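Local coordinates for RNA-dependent RNA Polymerase (Bombyx mori cytoplasmic polyhedrosis virus, PDB 6TZ0), which catalyses RNA-templated synthesis of RNA, making the viral plus-strand transcripts and, after core assembly, probably the complementary minus strands of the double-stranded genome, at residues G524-D528 / G1064-S1068; D765-R770 / R1146-L1151; P774-K778 / D860-F864. All coordinates share one frame; numbering follows the deposited sequence.

Interaction 1: G524-D528 / G1064-S1068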
ATOM      1  N   GLY A 524      15.414  12.708  -1.418  1.00 42.38           N
ATOM      2  CA  GLY A 524      16.561  12.031  -0.858  1.00 42.38           C
ATOM      3  C   GLY A 524      17.694  12.929  -0.425  1.00 42.38           C
ATOM      4  O   GLY A 524      18.730  12.420   0.010  1.00 42.38           O
ATOM      5  N   ASN A 525      17.534  14.244  -0.526  1.00 41.75           N
ATOM      6  CA  ASN A 525      18.568  15.177  -0.102  1.00 41.75           C
ATOM      7  C   ASN A 525      17.997  16.178   0.891  1.00 41.75           C
ATOM      8  O   ASN A 525      16.909  15.968   1.432  1.00 41.75           O
ATOM      9  CB  ASN A 525      19.215  15.868  -1.306  1.00 41.75           C
ATOM     10  CG  ASN A 525      18.213  16.523  -2.232  1.00 41.75           C
ATOM     11  OD1 ASN A 525      17.016  16.562  -1.959  1.00 41.75           O
ATOM     12  ND2 ASN A 525      18.700  17.022  -3.357  1.00 41.75           N
ATOM     13  N   ALA A 526      18.727  17.254   1.160  1.00 40.09           N
ATOM     14  CA  ALA A 526      18.312  18.223   2.165  1.00 40.09           C
ATOM     15  C   ALA A 526      17.174  19.140   1.723  1.00 40.09           C
ATOM     16  O   ALA A 526      16.792  20.018   2.501  1.00 40.09           O
ATOM     17  CB  ALA A 526      19.507  19.071   2.597  1.00 40.09           C
ATOM     18  N   PHE A 527      16.612  18.978   0.521  1.00 44.93           N
ATOM     19  CA  PHE A 527      15.428  19.757   0.176  1.00 44.93           C
ATOM     20  C   PHE A 527      14.187  19.281   0.912  1.00 44.93           C
ATOM     21  O   PHE A 527      13.208  20.026   0.986  1.00 44.93           O
ATOM     22  CB  PHE A 527      15.119  19.715  -1.321  1.00 44.93           C
ATOM     23  CG  PHE A 527      16.089  20.468  -2.180  1.00 44.93           C
ATOM     24  CD1 PHE A 527      16.176  21.843  -2.097  1.00 44.93           C
ATOM     25  CD2 PHE A 527      16.828  19.808  -3.151  1.00 44.93           C
ATOM     26  CE1 PHE A 527      17.046  22.543  -2.906  1.00 44.93           C
ATOM     27  CE2 PHE A 527      17.691  20.502  -3.977  1.00 44.93           C
ATOM     28  CZ  PHE A 527      17.804  21.870  -3.851  1.00 44.93           C
ATOM     29  N   ASP A 528      14.203  18.056   1.435  1.00 42.69           N
ATOM     30  CA  ASP A 528      13.028  17.503   2.093  1.00 42.69           C
ATOM     31  C   ASP A 528      12.786  18.151   3.444  1.00 42.69           C
ATOM     32  O   ASP A 528      11.640  18.231   3.896  1.00 42.69           O
ATOM     33  CB  ASP A 528      13.202  16.001   2.273  1.00 42.69           C
ATOM     34  CG  ASP A 528      13.311  15.267   0.961  1.00 42.69           C
ATOM     35  OD1 ASP A 528      12.726  15.732  -0.036  1.00 42.69           O
ATOM     36  OD2 ASP A 528      13.997  14.224   0.924  1.00 42.69           O
ATOM     37  N   GLY A1064      26.493  24.682  -0.496  1.00 41.09           N
ATOM     38  CA  GLY A1064      25.262  23.935  -0.389  1.00 41.09           C
ATOM     39  C   GLY A1064      24.575  23.714  -1.716  1.00 41.09           C
ATOM     40  O   GLY A1064      25.038  24.134  -2.770  1.00 41.09           O
ATOM     41  N   LEU A1065      23.432  23.051  -1.640  1.00 45.73           N
ATOM     42  CA  LEU A1065      22.684  22.664  -2.824  1.00 45.73           C
ATOM     43  C   LEU A1065      21.615  23.703  -3.137  1.00 45.73           C
ATOM     44  O   LEU A1065      21.021  24.294  -2.233  1.00 45.73           O
ATOM     45  CB  LEU A1065      22.068  21.277  -2.616  1.00 45.73           C
ATOM     46  CG  LEU A1065      20.821  20.988  -1.770  1.00 45.73           C
ATOM     47  CD1 LEU A1065      20.466  19.538  -1.935  1.00 45.73           C
ATOM     48  CD2 LEU A1065      20.960  21.312  -0.290  1.00 45.73           C
ATOM     49  N   ASP A1066      21.390  23.941  -4.428  1.00 59.28           N
ATOM     50  CA  ASP A1066      20.442  24.954  -4.868  1.00 59.28           C
ATOM     51  C   ASP A1066      19.685  24.454  -6.087  1.00 59.28           C
ATOM     52  O   ASP A1066      20.262  23.788  -6.951  1.00 59.28           O
ATOM     53  CB  ASP A1066      21.147  26.271  -5.203  1.00 59.28           C
ATOM     54  CG  ASP A1066      20.173  27.406  -5.441  1.00 59.28           C
ATOM     55  OD1 ASP A1066      19.623  27.927  -4.450  1.00 59.28           O
ATOM     56  OD2 ASP A1066      19.946  27.774  -6.610  1.00 59.28           O
ATOM     57  N   ARG A1067      18.395  24.790  -6.158  1.00 62.98           N
ATOM     58  CA  ARG A1067      17.538  24.360  -7.257  1.00 62.98           C
ATOM     59  C   ARG A1067      17.555  25.307  -8.446  1.00 62.98           C
ATOM     60  O   ARG A1067      17.156  24.905  -9.542  1.00 62.98           O
ATOM     61  CB  ARG A1067      16.091  24.194  -6.777  1.00 62.98           C
ATOM     62  CG  ARG A1067      15.433  25.479  -6.296  1.00 62.98           C
ATOM     63  CD  ARG A1067      13.958  25.261  -5.982  1.00 62.98           C
ATOM     64  NE  ARG A1067      13.746  24.292  -4.909  1.00 62.98           N
ATOM     65  CZ  ARG A1067      13.668  24.604  -3.620  1.00 62.98           C
ATOM     66  NH1 ARG A1067      13.778  25.866  -3.231  1.00 62.98           N
ATOM     67  NH2 ARG A1067      13.475  23.650  -2.720  1.00 62.98           N
ATOM     68  N   SER A1068      18.000  26.546  -8.257  1.00 68.18           N
ATOM     69  CA  SER A1068      18.017  27.535  -9.324  1.00 68.18           C
ATOM     70  C   SER A1068      19.416  27.844  -9.833  1.00 68.18           C
ATOM     71  O   SER A1068      19.550  28.585 -10.813  1.00 68.18           O
ATOM     72  CB  SER A1068      17.360  28.835  -8.844  1.00 68.18           C
ATOM     73  OG  SER A1068      18.117  29.427  -7.800  1.00 68.18           O
TER
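Leu1065 and Phe527 make the apolar heart of this contact. The CD1 methyl of Leu1065 lies over one face of the Phe527 ring, 4.0 Å from its centroid and 30° off the ring normal, which is a CH-pi contact displaced toward the CD2-CE2 side. The two side chains reach each other from opposite directions. With its CG wedged between backbone N and carbonyl carbon (chi1 77°), Leu1065 splits its branches: CD1 serves the ring and also packs 3.4 Å from ND2 of Asn525, whereas CD2 turns to CB of Ala526 at 3.9 Å. The backbone carbonyl carbon of Asp1066 sits near the ring plane, at the edge.

Charge enters through Arg1067. Its chain bends at chi3 and brings NH2 to 3.3 Å from CD1 of Phe527; ring and guanidinium planes are inclined by 37°, and CE1 of Phe527 lies over a face of the guanidinium. NH1 of the same group makes a weak hydrogen bond to Asn276.

Hydrogen bonds shape each loop from within and none crosses between them. Asn525 to Asp528 form a type I beta turn, and the Gly524 N-H reaches OD2 of Asp528 at 3.1 Å on its syn side. In the other loop OD2 of Asp1066 accepts from both N and OG of Ser1068, the backbone N at 2.8 Å, and this closes an Asx turn. A turn of the central polymerase domain thus docks its aromatic residue on a loop of the C-terminal region, a loop-to-loop joint between two parts of the polymerase, away from the metal-binding aspartates.

Interaction 2: D765-R770 / R1146-L1151; sequences DDLLFR and RQLFFL
The carboxylate of Asp765 stacks on the amide of Gln1147, their planes 18° apart and OD1 of Asp765 3.9 Å from CD of Gln1147; an extended chain with CG opposite the backbone N (chi1 -170°) carries that amide there. Their polar ends are engaged elsewhere: OD2 of Asp765 forms a salt bridge with Arg867, and NE2 of Gln1147 donates to the carbonyls of Met863 and Thr865. Next, Asp766 lays OD1 against the aliphatic CG of Arg1146 at 3.2 Å. This oxygen of Asp766 lies well out of the guanidinium plane, 4.5 Å from NE of Arg1146, so the charges attract without an N-H pointing at it. Leu768 follows, its CD1 packing 3.7 Å from CG of Gln1147.

Phe769 packs against three successive residues. CB of Phe1149 sits over one face of its ring, a CH-pi contact 3.7 Å from the centroid, and the two rings are oblique, with planes at 65°. CD2 of Phe769 meets the edge of the Phe1150 ring, while CD2 of Leu1151 approaches near the plane of the Phe769 ring. At Arg770, NH2 comes 3.8 Å from NH2 of Arg1146, a like-charged pair. The Phe769 end is a buried aromatic cluster, where the chain leaving helix 754-766 meets a C-terminal-region loop.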
ATOM      1  N   ASP A 765      25.301   4.314   1.443  1.00 43.60           N
ATOM      2  CA  ASP A 765      25.013   5.702   1.104  1.00 43.60           C
ATOM      3  C   ASP A 765      23.818   6.243   1.880  1.00 43.60           C
ATOM      4  O   ASP A 765      23.748   7.449   2.134  1.00 43.60           O
ATOM      5  CB  ASP A 765      24.776   5.834  -0.395  1.00 43.60           C
ATOM      6  CG  ASP A 765      26.031   5.596  -1.202  1.00 43.60           C
ATOM      7  OD1 ASP A 765      27.132   5.838  -0.671  1.00 43.60           O
ATOM      8  OD2 ASP A 765      25.917   5.165  -2.369  1.00 43.60           O
ATOM      9  N   ASP A 766      22.876   5.382   2.268  1.00 42.93           N
ATOM     10  CA  ASP A 766      21.791   5.833   3.132  1.00 42.93           C
ATOM     11  C   ASP A 766      22.258   6.099   4.555  1.00 42.93           C
ATOM     12  O   ASP A 766      21.662   6.934   5.240  1.00 42.93           O
ATOM     13  CB  ASP A 766      20.657   4.811   3.170  1.00 42.93           C
ATOM     14  CG  ASP A 766      19.940   4.678   1.857  1.00 42.93           C
ATOM     15  OD1 ASP A 766      19.957   5.639   1.069  1.00 42.93           O
ATOM     16  OD2 ASP A 766      19.343   3.609   1.613  1.00 42.93           O
ATOM     17  N   LEU A 767      23.297   5.410   5.019  1.00 39.70           N
ATOM     18  CA  LEU A 767      23.852   5.634   6.349  1.00 39.70           C
ATOM     19  C   LEU A 767      24.928   6.705   6.394  1.00 39.70           C
ATOM     20  O   LEU A 767      25.819   6.614   7.235  1.00 39.70           O
ATOM     21  CB  LEU A 767      24.455   4.345   6.907  1.00 39.70           C
ATOM     22  CG  LEU A 767      23.631   3.199   7.468  1.00 39.70           C
ATOM     23  CD1 LEU A 767      24.558   2.037   7.697  1.00 39.70           C
ATOM     24  CD2 LEU A 767      23.020   3.640   8.773  1.00 39.70           C
ATOM     25  N   LEU A 768      24.901   7.700   5.513  1.00 39.61           N
ATOM     26  CA  LEU A 768      26.119   8.474   5.299  1.00 39.61           C
ATOM     27  C   LEU A 768      26.123   9.763   6.118  1.00 39.61           C
ATOM     28  O   LEU A 768      27.137  10.105   6.734  1.00 39.61           O
ATOM     29  CB  LEU A 768      26.296   8.762   3.812  1.00 39.61           C
ATOM     30  CG  LEU A 768      27.737   8.924   3.327  1.00 39.61           C
ATOM     31  CD1 LEU A 768      27.782   8.532   1.878  1.00 39.61           C
ATOM     32  CD2 LEU A 768      28.292  10.308   3.486  1.00 39.61           C
ATOM     33  N   PHE A 769      25.021  10.519   6.108  1.00 36.52           N
ATOM     34  CA  PHE A 769      24.965  11.717   6.940  1.00 36.52           C
ATOM     35  C   PHE A 769      24.326  11.474   8.295  1.00 36.52           C
ATOM     36  O   PHE A 769      24.366  12.362   9.147  1.00 36.52           O
ATOM     37  CB  PHE A 769      24.226  12.891   6.277  1.00 36.52           C
ATOM     38  CG  PHE A 769      25.032  13.648   5.257  1.00 36.52           C
ATOM     39  CD1 PHE A 769      26.107  13.077   4.607  1.00 36.52           C
ATOM     40  CD2 PHE A 769      24.829  15.007   5.111  1.00 36.52           C
ATOM     41  CE1 PHE A 769      26.851  13.794   3.718  1.00 36.52           C
ATOM     42  CE2 PHE A 769      25.583  15.741   4.227  1.00 36.52           C
ATOM     43  CZ  PHE A 769      26.603  15.130   3.532  1.00 36.52           C
ATOM     44  N   ARG A 770      23.729  10.312   8.518  1.00 34.51           N
ATOM     45  CA  ARG A 770      23.137   9.998   9.809  1.00 34.51           C
ATOM     46  C   ARG A 770      24.108   9.265  10.724  1.00 34.51           C
ATOM     47  O   ARG A 770      23.703   8.722  11.753  1.00 34.51           O
ATOM     48  CB  ARG A 770      21.850   9.203   9.602  1.00 34.51           C
ATOM     49  CG  ARG A 770      22.008   7.934   8.823  1.00 34.51           C
ATOM     50  CD  ARG A 770      20.654   7.322   8.559  1.00 34.51           C
ATOM     51  NE  ARG A 770      19.842   8.097   7.627  1.00 34.51           N
ATOM     52  CZ  ARG A 770      18.575   7.817   7.342  1.00 34.51           C
ATOM     53  NH1 ARG A 770      17.978   6.788   7.917  1.00 34.51           N
ATOM     54  NH2 ARG A 770      17.904   8.559   6.477  1.00 34.51           N
ATOM     55  N   ARG A1146      21.226  10.702  -1.356  1.00 41.41           N
ATOM     56  CA  ARG A1146      21.554  10.394   0.032  1.00 41.41           C
ATOM     57  C   ARG A1146      23.041  10.529   0.304  1.00 41.41           C
ATOM     58  O   ARG A1146      23.439  10.734   1.454  1.00 41.41           O
ATOM     59  CB  ARG A1146      21.099   8.980   0.390  1.00 41.41           C
ATOM     60  CG  ARG A1146      19.608   8.796   0.394  1.00 41.41           C
ATOM     61  CD  ARG A1146      19.008   9.499   1.587  1.00 41.41           C
ATOM     62  NE  ARG A1146      17.560   9.355   1.645  1.00 41.41           N
ATOM     63  CZ  ARG A1146      16.796   9.960   2.543  1.00 41.41           C
ATOM     64  NH1 ARG A1146      15.485   9.779   2.527  1.00 41.41           N
ATOM     65  NH2 ARG A1146      17.345  10.744   3.459  1.00 41.41           N
ATOM     66  N   GLN A1147      23.863  10.413  -0.732  1.00 41.94           N
ATOM     67  CA  GLN A1147      25.305  10.539  -0.590  1.00 41.94           C
ATOM     68  C   GLN A1147      25.714  12.006  -0.510  1.00 41.94           C
ATOM     69  O   GLN A1147      26.517  12.392   0.344  1.00 41.94           O
ATOM     70  CB  GLN A1147      25.980   9.831  -1.767  1.00 41.94           C
ATOM     71  CG  GLN A1147      27.473   9.671  -1.660  1.00 41.94           C
ATOM     72  CD  GLN A1147      28.056   8.931  -2.840  1.00 41.94           C
ATOM     73  OE1 GLN A1147      27.357   8.640  -3.808  1.00 41.94           O
ATOM     74  NE2 GLN A1147      29.334   8.601  -2.758  1.00 41.94           N
ATOM     75  N   LEU A1148      25.179  12.828  -1.410  1.00 41.10           N
ATOM     76  CA  LEU A1148      25.421  14.272  -1.432  1.00 41.10           C
ATOM     77  C   LEU A1148      24.211  14.989  -0.833  1.00 41.10           C
ATOM     78  O   LEU A1148      23.460  15.681  -1.517  1.00 41.10           O
ATOM     79  CB  LEU A1148      25.692  14.740  -2.865  1.00 41.10           C
ATOM     80  CG  LEU A1148      27.042  14.666  -3.597  1.00 41.10           C
ATOM     81  CD1 LEU A1148      28.048  15.636  -3.088  1.00 41.10           C
ATOM     82  CD2 LEU A1148      27.657  13.303  -3.501  1.00 41.10           C
ATOM     83  N   PHE A1149      24.031  14.811   0.474  1.00 36.75           N
ATOM     84  CA  PHE A1149      22.783  15.200   1.129  1.00 36.75           C
ATOM     85  C   PHE A1149      22.702  16.711   1.344  1.00 36.75           C
ATOM     86  O   PHE A1149      21.792  17.367   0.834  1.00 36.75           O
ATOM     87  CB  PHE A1149      22.660  14.432   2.446  1.00 36.75           C
ATOM     88  CG  PHE A1149      21.378  14.652   3.194  1.00 36.75           C
ATOM     89  CD1 PHE A1149      20.223  13.985   2.829  1.00 36.75           C
ATOM     90  CD2 PHE A1149      21.345  15.477   4.300  1.00 36.75           C
ATOM     91  CE1 PHE A1149      19.047  14.175   3.530  1.00 36.75           C
ATOM     92  CE2 PHE A1149      20.178  15.666   5.002  1.00 36.75           C
ATOM     93  CZ  PHE A1149      19.026  15.015   4.617  1.00 36.75           C
ATOM     94  N   PHE A1150      23.644  17.281   2.096  1.00 35.48           N
ATOM     95  CA  PHE A1150      23.759  18.732   2.221  1.00 35.48           C
ATOM     96  C   PHE A1150      24.643  19.368   1.161  1.00 35.48           C
ATOM     97  O   PHE A1150      24.655  20.596   1.050  1.00 35.48           O
ATOM     98  CB  PHE A1150      24.314  19.140   3.590  1.00 35.48           C
ATOM     99  CG  PHE A1150      23.304  19.128   4.691  1.00 35.48           C
ATOM    100  CD1 PHE A1150      22.339  20.114   4.766  1.00 35.48           C
ATOM    101  CD2 PHE A1150      23.358  18.173   5.685  1.00 35.48           C
ATOM    102  CE1 PHE A1150      21.417  20.118   5.789  1.00 35.48           C
ATOM    103  CE2 PHE A1150      22.443  18.174   6.711  1.00 35.48           C
ATOM    104  CZ  PHE A1150      21.472  19.151   6.765  1.00 35.48           C
ATOM    105  N   LEU A1151      25.375  18.582   0.390  1.00 37.59           N
ATOM    106  CA  LEU A1151      26.367  19.113  -0.527  1.00 37.59           C
ATOM    107  C   LEU A1151      25.767  19.322  -1.914  1.00 37.59           C
ATOM    108  O   LEU A1151      24.703  18.800  -2.246  1.00 37.59           O
ATOM    109  CB  LEU A1151      27.570  18.181  -0.591  1.00 37.59           C
ATOM    110  CG  LEU A1151      28.754  18.317   0.359  1.00 37.59           C
ATOM    111  CD1 LEU A1151      29.413  19.631   0.074  1.00 37.59           C
ATOM    112  CD2 LEU A1151      28.370  18.218   1.825  1.00 37.59           C
TER

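Interaction 3: P774-K778 / D860-F864; sequences PEGLK and DESMF
Lys778 holds its CG anti to the backbone N (chi1 -172°), stays extended to CD, then bends at chi3 and chi4 so that its ammonium group turns toward Asp860. Met863 instead folds at chi2 (-55°) and again at chi3, bringing its sulfur and methyl back against the helix.

The Lys778 ammonium donates to OD1 of Asp860 at 3.2 Å, and NZ meets that oxygen nearly along its C-O axis in a salt bridge; the two side chains run past each other in opposite directions. Glu775, one turn earlier on the helix, bends at chi2 and adds a long bridge from OE2 to NZ of Lys778. Its OE2 also lies 3.8 Å from OD2 of Asp860, the two carboxylate planes being 74° apart. The lysine is therefore shared by two acids and probably offsets their mutual repulsion. Tyr848 adds a cation-pi contact to Lys778.

The motif is a three-residue salt-bridge network on helix 774-786, where the i to i+3 spacing of Glu775 and Lys778 puts both on the face that meets the loop leading to strand 867-868. Glu861 turns its carboxylate elsewhere, to Arg1188 and Lys871, yet its backbone O packs 3.4 Å from CE of Lys778.

Next to the charged groups lies an apolar layer. CG of Met863 rests 3.7 Å from CB of Pro774. Its sulfur SD packs against CB of Lys778, and the CE methyl of Met863 is 3.8 Å from CD2 of Leu777. Ile764 of helix 754-766 touches both Leu777 and Met863.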
ATOM      1  N   PRO A 774      32.203   7.956   9.382  1.00 40.96           N
ATOM      2  CA  PRO A 774      31.983   7.212   8.130  1.00 40.96           C
ATOM      3  C   PRO A 774      33.143   6.326   7.701  1.00 40.96           C
ATOM      4  O   PRO A 774      32.936   5.432   6.867  1.00 40.96           O
ATOM      5  CB  PRO A 774      31.741   8.327   7.105  1.00 40.96           C
ATOM      6  CG  PRO A 774      31.321   9.499   7.906  1.00 40.96           C
ATOM      7  CD  PRO A 774      32.090   9.408   9.176  1.00 40.96           C
ATOM      8  N   GLU A 775      34.347   6.533   8.236  1.00 45.85           N
ATOM      9  CA  GLU A 775      35.502   5.749   7.806  1.00 45.85           C
ATOM     10  C   GLU A 775      35.442   4.320   8.341  1.00 45.85           C
ATOM     11  O   GLU A 775      35.764   3.363   7.620  1.00 45.85           O
ATOM     12  CB  GLU A 775      36.784   6.452   8.253  1.00 45.85           C
ATOM     13  CG  GLU A 775      38.062   5.749   7.845  1.00 45.85           C
ATOM     14  CD  GLU A 775      38.283   5.739   6.345  1.00 45.85           C
ATOM     15  OE1 GLU A 775      37.823   6.679   5.659  1.00 45.85           O
ATOM     16  OE2 GLU A 775      38.914   4.783   5.849  1.00 45.85           O
ATOM     17  N   GLY A 776      35.024   4.154   9.598  1.00 43.00           N
ATOM     18  CA  GLY A 776      34.802   2.820  10.129  1.00 43.00           C
ATOM     19  C   GLY A 776      33.661   2.104   9.441  1.00 43.00           C
ATOM     20  O   GLY A 776      33.684   0.880   9.296  1.00 43.00           O
ATOM     21  N   LEU A 777      32.674   2.858   8.973  1.00 41.96           N
ATOM     22  CA  LEU A 777      31.612   2.290   8.158  1.00 41.96           C
ATOM     23  C   LEU A 777      32.132   1.851   6.792  1.00 41.96           C
ATOM     24  O   LEU A 777      31.658   0.853   6.234  1.00 41.96           O
ATOM     25  CB  LEU A 777      30.486   3.316   8.056  1.00 41.96           C
ATOM     26  CG  LEU A 777      29.177   3.075   7.327  1.00 41.96           C
ATOM     27  CD1 LEU A 777      28.069   3.680   8.133  1.00 41.96           C
ATOM     28  CD2 LEU A 777      29.257   3.809   6.032  1.00 41.96           C
ATOM     29  N   LYS A 778      33.135   2.558   6.257  1.00 44.22           N
ATOM     30  CA  LYS A 778      33.768   2.103   5.021  1.00 44.22           C
ATOM     31  C   LYS A 778      34.536   0.805   5.242  1.00 44.22           C
ATOM     32  O   LYS A 778      34.503  -0.100   4.397  1.00 44.22           O
ATOM     33  CB  LYS A 778      34.693   3.182   4.452  1.00 44.22           C
ATOM     34  CG  LYS A 778      35.238   2.832   3.067  1.00 44.22           C
ATOM     35  CD  LYS A 778      35.867   4.025   2.364  1.00 44.22           C
ATOM     36  CE  LYS A 778      37.289   4.298   2.805  1.00 44.22           C
ATOM     37  NZ  LYS A 778      38.215   3.304   2.208  1.00 44.22           N
ATOM     38  N   ASP A 860      43.036   7.556  -0.652  1.00 46.31           N
ATOM     39  CA  ASP A 860      42.038   6.865   0.160  1.00 46.31           C
ATOM     40  C   ASP A 860      40.677   7.425  -0.216  1.00 46.31           C
ATOM     41  O   ASP A 860      40.314   8.525   0.204  1.00 46.31           O
ATOM     42  CB  ASP A 860      42.335   7.064   1.643  1.00 46.31           C
ATOM     43  CG  ASP A 860      41.525   6.144   2.542  1.00 46.31           C
ATOM     44  OD1 ASP A 860      40.725   5.331   2.037  1.00 46.31           O
ATOM     45  OD2 ASP A 860      41.693   6.247   3.773  1.00 46.31           O
ATOM     46  N   GLU A 861      39.930   6.670  -1.018  1.00 47.35           N
ATOM     47  CA  GLU A 861      38.721   7.193  -1.635  1.00 47.35           C
ATOM     48  C   GLU A 861      37.633   7.381  -0.592  1.00 47.35           C
ATOM     49  O   GLU A 861      37.294   6.455   0.147  1.00 47.35           O
ATOM     50  CB  GLU A 861      38.245   6.266  -2.746  1.00 47.35           C
ATOM     51  CG  GLU A 861      39.212   6.171  -3.899  1.00 47.35           C
ATOM     52  CD  GLU A 861      38.699   5.306  -5.024  1.00 47.35           C
ATOM     53  OE1 GLU A 861      37.620   4.706  -4.867  1.00 47.35           O
ATOM     54  OE2 GLU A 861      39.380   5.220  -6.065  1.00 47.35           O
ATOM     55  N   SER A 862      37.101   8.593  -0.528  1.00 46.42           N
ATOM     56  CA  SER A 862      36.237   8.999   0.560  1.00 46.42           C
ATOM     57  C   SER A 862      34.825   8.476   0.333  1.00 46.42           C
ATOM     58  O   SER A 862      34.537   7.770  -0.632  1.00 46.42           O
ATOM     59  CB  SER A 862      36.260  10.519   0.700  1.00 46.42           C
ATOM     60  OG  SER A 862      35.464  10.948   1.784  1.00 46.42           O
ATOM     61  N   MET A 863      33.919   8.849   1.223  1.00 45.70           N
ATOM     62  CA  MET A 863      32.542   8.393   1.137  1.00 45.70           C
ATOM     63  C   MET A 863      31.726   9.160   0.112  1.00 45.70           C
ATOM     64  O   MET A 863      30.536   8.876  -0.047  1.00 45.70           O
ATOM     65  CB  MET A 863      31.883   8.499   2.509  1.00 45.70           C
ATOM     66  CG  MET A 863      32.609   7.692   3.553  1.00 45.70           C
ATOM     67  SD  MET A 863      32.758   5.979   3.048  1.00 45.70           S
ATOM     68  CE  MET A 863      31.055   5.491   3.141  1.00 45.70           C
ATOM     69  N   PHE A 864      32.333  10.117  -0.586  1.00 42.35           N
ATOM     70  CA  PHE A 864      31.645  10.921  -1.582  1.00 42.35           C
ATOM     71  C   PHE A 864      32.185  10.677  -2.980  1.00 42.35           C
ATOM     72  O   PHE A 864      32.006  11.520  -3.861  1.00 42.35           O
ATOM     73  CB  PHE A 864      31.765  12.400  -1.243  1.00 42.35           C
ATOM     74  CG  PHE A 864      31.266  12.744   0.110  1.00 42.35           C
ATOM     75  CD1 PHE A 864      29.916  12.790   0.371  1.00 42.35           C
ATOM     76  CD2 PHE A 864      32.150  13.037   1.123  1.00 42.35           C
ATOM     77  CE1 PHE A 864      29.467  13.121   1.611  1.00 42.35           C
ATOM     78  CE2 PHE A 864      31.704  13.377   2.372  1.00 42.35           C
ATOM     79  CZ  PHE A 864      30.356  13.412   2.619  1.00 42.35           C
TER

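In the fold
Interaction 2 lies between the other two, its centre about 12 Å from each, while the centres of interactions 1 and 3 are about 23 Å apart and their nearest atoms about 11 Å apart. Loop 1146-1151 reaches both neighbours: Ala526 N probably bonds to Phe1149 O (3.1 Å), and Gln1147 joins the loop to interaction 3. Along the chain the order is 524-528, 765-770, 774-778, 860-864, 1064-1068 and 1146-1151, so interactions 1 and 2 cross and both enclose interaction 3. Helices 754-766 and 774-786 are consecutive. Together the contacts tie a turn of the central polymerase domain, the two helices and loops of the C-terminal region into one continuous interface.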